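Local coordinates for protein adenosine kinase, putative (Trypanosoma brucei, PDB 3OTX) that probably catalyses the ATP-dependent phosphorylation of adenosine to AMP, the single step by which the purine salvage pathway recovers AMP from adenosine, at residues Met204-Leu215 against Ala228-Lys236. The protein carries 1 engineered substitution. Numbering follows the deposited sequence.
Sequences MQFFSAQLGEVL and AKEFANMMK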
loop_
_atom_site.group_PDB
_atom_site.type_symbol
_atom_site.label_atom_id
_atom_site.label_comp_id
_atom_site.label_asym_id
_atom_site.label_seq_id
_atom_site.Cartn_x
_atom_site.Cartn_y
_atom_site.Cartn_z
ATOM N N MET A 204 -0.214 -11.430 7.932
ATOM C CA MET A 204 0.238 -12.821 7.956
ATOM C C MET A 204 -0.139 -13.549 9.252
ATOM O O MET A 204 -0.404 -14.750 9.238
ATOM C CB MET A 204 1.757 -12.883 7.769
ATOM C CG MET A 204 2.278 -12.804 6.312
ATOM S SD MET A 204 2.008 -11.282 5.410
ATOM C CE MET A 204 3.207 -10.205 6.257
ATOM N N GLN A 205 -0.173 -12.823 10.367
ATOM C CA GLN A 205 -0.495 -13.423 11.662
ATOM C C GLN A 205 -1.979 -13.755 11.823
ATOM O O GLN A 205 -2.309 -14.853 12.281
ATOM C CB GLN A 205 -0.019 -12.527 12.806
ATOM C CG GLN A 205 1.498 -12.348 12.836
ATOM C CD GLN A 205 1.959 -11.086 13.592
ATOM O OE1 GLN A 205 1.176 -10.162 13.859
ATOM N NE2 GLN A 205 3.244 -11.050 13.933
ATOM N N PHE A 206 -2.860 -12.853 11.381
ATOM C CA PHE A 206 -4.296 -12.941 11.674
ATOM C C PHE A 206 -5.237 -13.030 10.464
ATOM O O PHE A 206 -6.431 -13.299 10.639
ATOM C CB PHE A 206 -4.706 -11.754 12.542
ATOM C CG PHE A 206 -3.964 -11.686 13.848
ATOM C CD1 PHE A 206 -4.227 -12.604 14.862
ATOM C CD2 PHE A 206 -3.010 -10.702 14.067
ATOM C CE1 PHE A 206 -3.538 -12.547 16.080
ATOM C CE2 PHE A 206 -2.317 -10.632 15.273
ATOM C CZ PHE A 206 -2.588 -11.561 16.289
ATOM N N PHE A 207 -4.711 -12.756 9.261
ATOM C CA PHE A 207 -5.492 -12.827 8.013
ATOM C C PHE A 207 -4.833 -13.765 7.000
ATOM O O PHE A 207 -4.887 -13.531 5.799
ATOM C CB PHE A 207 -5.713 -11.413 7.455
ATOM C CG PHE A 207 -6.443 -10.528 8.414
ATOM C CD1 PHE A 207 -5.732 -9.823 9.400
ATOM C CD2 PHE A 207 -7.826 -10.487 8.433
ATOM C CE1 PHE A 207 -6.416 -9.013 10.333
ATOM C CE2 PHE A 207 -8.526 -9.698 9.361
ATOM C CZ PHE A 207 -7.814 -8.956 10.312
ATOM N N SER A 208 -4.225 -14.835 7.506
ATOM C CA SER A 208 -3.504 -15.762 6.653
ATOM C C SER A 208 -4.468 -16.554 5.756
ATOM O O SER A 208 -4.102 -16.866 4.638
ATOM C CB SER A 208 -2.595 -16.686 7.460
ATOM O OG SER A 208 -3.342 -17.551 8.295
ATOM N N ALA A 209 -5.688 -16.839 6.224
ATOM C CA ALA A 209 -6.644 -17.579 5.381
ATOM C C ALA A 209 -7.009 -16.736 4.170
ATOM O O ALA A 209 -7.024 -17.241 3.024
ATOM C CB ALA A 209 -7.900 -17.984 6.162
ATOM N N GLN A 210 -7.292 -15.461 4.422
ATOM C CA GLN A 210 -7.631 -14.515 3.348
ATOM C C GLN A 210 -6.459 -14.346 2.386
ATOM O O GLN A 210 -6.615 -14.364 1.162
ATOM C CB GLN A 210 -8.000 -13.155 3.937
ATOM C CG GLN A 210 -9.322 -13.204 4.723
ATOM C CD GLN A 210 -9.121 -13.432 6.214
ATOM O OE1 GLN A 210 -8.176 -14.087 6.660
ATOM N NE2 GLN A 210 -10.021 -12.877 6.992
ATOM N N LEU A 211 -5.270 -14.141 2.953
ATOM C CA LEU A 211 -4.078 -14.036 2.130
ATOM C C LEU A 211 -3.893 -15.298 1.284
ATOM O O LEU A 211 -3.590 -15.211 0.085
ATOM C CB LEU A 211 -2.840 -13.791 3.025
ATOM C CG LEU A 211 -1.496 -13.656 2.311
ATOM C CD1 LEU A 211 -1.485 -12.516 1.300
ATOM C CD2 LEU A 211 -0.345 -13.456 3.355
ATOM N N GLY A 212 -4.105 -16.457 1.886
ATOM C CA GLY A 212 -3.969 -17.722 1.153
ATOM C C GLY A 212 -4.931 -17.860 -0.021
ATOM O O GLY A 212 -4.590 -18.487 -1.026
ATOM N N GLU A 213 -6.131 -17.308 0.115
ATOM C CA GLU A 213 -7.116 -17.350 -0.969
ATOM C C GLU A 213 -6.639 -16.550 -2.183
ATOM O O GLU A 213 -6.908 -16.919 -3.334
ATOM C CB GLU A 213 -8.469 -16.810 -0.518
ATOM C CG GLU A 213 -9.310 -17.792 0.242
ATOM C CD GLU A 213 -10.773 -17.430 0.200
ATOM O OE1 GLU A 213 -11.386 -17.563 -0.881
ATOM O OE2 GLU A 213 -11.310 -17.038 1.251
ATOM N N VAL A 214 -5.930 -15.455 -1.902
ATOM C CA VAL A 214 -5.546 -14.502 -2.947
ATOM C C VAL A 214 -4.194 -14.819 -3.600
ATOM O O VAL A 214 -4.000 -14.540 -4.787
ATOM C CB VAL A 214 -5.613 -13.044 -2.373
ATOM C CG1 VAL A 214 -4.938 -12.001 -3.258
ATOM C CG2 VAL A 214 -7.091 -12.656 -2.091
ATOM N N LEU A 215 -3.272 -15.431 -2.867
ATOM C CA LEU A 215 -1.912 -15.628 -3.399
ATOM C C LEU A 215 -1.810 -16.385 -4.744
ATOM O O LEU A 215 -1.040 -15.989 -5.599
ATOM C CB LEU A 215 -1.010 -16.301 -2.368
ATOM C CG LEU A 215 -0.626 -15.375 -1.216
ATOM C CD1 LEU A 215 -0.040 -16.289 -0.123
ATOM C CD2 LEU A 215 0.358 -14.331 -1.688
ATOM N N ALA A 228 8.565 -9.924 4.936
ATOM C CA ALA A 228 9.093 -11.137 4.313
ATOM C C ALA A 228 9.415 -12.194 5.372
ATOM O O ALA A 228 9.087 -13.387 5.208
ATOM C CB ALA A 228 10.345 -10.827 3.430
ATOM N N LYS A 229 10.050 -11.770 6.469
ATOM C CA LYS A 229 10.317 -12.714 7.556
ATOM C C LYS A 229 9.020 -13.240 8.185
ATOM O O LYS A 229 8.962 -14.412 8.572
ATOM C CB LYS A 229 11.219 -12.098 8.622
ATOM C CG LYS A 229 12.575 -11.719 8.081
ATOM C CD LYS A 229 13.413 -11.016 9.157
ATOM C CE LYS A 229 14.806 -10.753 8.648
ATOM N NZ LYS A 229 15.565 -9.843 9.510
ATOM N N GLU A 230 8.005 -12.386 8.282
ATOM C CA GLU A 230 6.727 -12.821 8.853
ATOM C C GLU A 230 6.044 -13.825 7.927
ATOM O O GLU A 230 5.417 -14.770 8.406
ATOM C CB GLU A 230 5.815 -11.646 9.170
ATOM C CG GLU A 230 4.701 -11.983 10.151
ATOM C CD GLU A 230 5.231 -12.263 11.545
ATOM O OE1 GLU A 230 5.904 -11.372 12.124
ATOM O OE2 GLU A 230 4.973 -13.369 12.051
ATOM N N PHE A 231 6.176 -13.601 6.618
ATOM C CA PHE A 231 5.668 -14.516 5.582
ATOM C C PHE A 231 6.351 -15.875 5.689
ATOM O O PHE A 231 5.680 -16.915 5.654
ATOM C CB PHE A 231 5.882 -13.904 4.191
ATOM C CG PHE A 231 5.129 -14.614 3.092
ATOM C CD1 PHE A 231 3.850 -14.210 2.738
ATOM C CD2 PHE A 231 5.700 -15.716 2.445
ATOM C CE1 PHE A 231 3.139 -14.868 1.720
ATOM C CE2 PHE A 231 4.999 -16.378 1.425
ATOM C CZ PHE A 231 3.723 -15.953 1.066
ATOM N N ALA A 232 7.677 -15.875 5.845
ATOM C CA ALA A 232 8.415 -17.109 6.154
ATOM C C ALA A 232 7.862 -17.811 7.385
ATOM O O ALA A 232 7.652 -19.024 7.341
ATOM C CB ALA A 232 9.921 -16.840 6.302
ATOM N N ASN A 233 7.593 -17.067 8.466
ATOM C CA ASN A 233 7.036 -17.631 9.709
ATOM C C ASN A 233 5.665 -18.280 9.460
ATOM O O ASN A 233 5.394 -19.395 9.932
ATOM C CB ASN A 233 6.911 -16.556 10.804
ATOM C CG ASN A 233 8.263 -16.075 11.338
ATOM O OD1 ASN A 233 9.309 -16.657 11.057
ATOM N ND2 ASN A 233 8.234 -15.002 12.127
ATOM N N MET A 234 4.810 -17.565 8.723
ATOM C CA MET A 234 3.482 -18.044 8.339
ATOM C C MET A 234 3.577 -19.352 7.551
ATOM O O MET A 234 2.815 -20.292 7.787
ATOM C CB MET A 234 2.780 -16.982 7.493
ATOM C CG MET A 234 1.375 -17.368 7.092
ATOM S SD MET A 234 0.680 -16.283 5.889
ATOM C CE MET A 234 1.616 -16.748 4.420
ATOM N N MET A 235 4.535 -19.407 6.636
ATOM C CA MET A 235 4.745 -20.578 5.795
ATOM C C MET A 235 5.448 -21.739 6.506
ATOM O O MET A 235 5.512 -22.854 5.974
ATOM C CB MET A 235 5.557 -20.179 4.561
ATOM C CG MET A 235 4.843 -19.302 3.554
ATOM S SD MET A 235 3.248 -19.997 3.034
ATOM C CE MET A 235 3.774 -21.481 2.152
ATOM N N LYS A 236 5.968 -21.475 7.704
ATOM C CA LYS A 236 6.798 -22.396 8.488
ATOM C C LYS A 236 8.147 -22.686 7.834
ATOM O O LYS A 236 8.782 -23.703 8.112
ATOM C CB LYS A 236 6.035 -23.662 8.929
ATOM C CG LYS A 236 4.775 -23.312 9.722
ATOM C CD LYS A 236 4.428 -24.316 10.803
ATOM C CE LYS A 236 3.390 -23.727 11.748
ATOM N NZ LYS A 236 2.933 -24.729 12.754
#
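Met-234 reaches from helix 225-235 into the angle between helices 201-206 and 208-214, where its SD lies 3.7 Å from Ser-208 CB and 3.9 Å from Leu-211 CD2. This is helix-helix packing within the ribokinase-like fold of the PfkB family; the axes of segments 208-214 and 228-235 stay 12.3 Å apart and run nearly perpendicular, at 94°, and Met-234 and Phe-231 reach across to Ser-208, Leu-211 and Leu-215. Helix 201-206 comes closer, Met-204 CA lying 6.2 Å from Met-234 CA. Met-234 is extended up to its sulfur, with CG anti to the backbone N (chi1 -178°), and crosses Met-204 at about a right angle. Met-204 sets CG 3.9 Å from Phe-231 CA and CB against Glu-230 CG. At the exposed end the amide of Gln-205 and the carboxylate of Glu-230 are turned 69° apart, Gln-205 NE2 lying 3.2 Å from Glu-230 OE1. The Phe-231 ring meets Leu-215 CD1 at its edge, 3.9 Å from CE1; within its own helix, Met-234 CE, three residues on, covers one face nearer the rim than the centre. Farther in, Leu-198 touches Met-204 and Phe-231, while Ile-196 of strand 193-197 backs Leu-211 and Leu-215. Beyond them, Val-214 O is hydrogen-bonded to Thr-218 OG1.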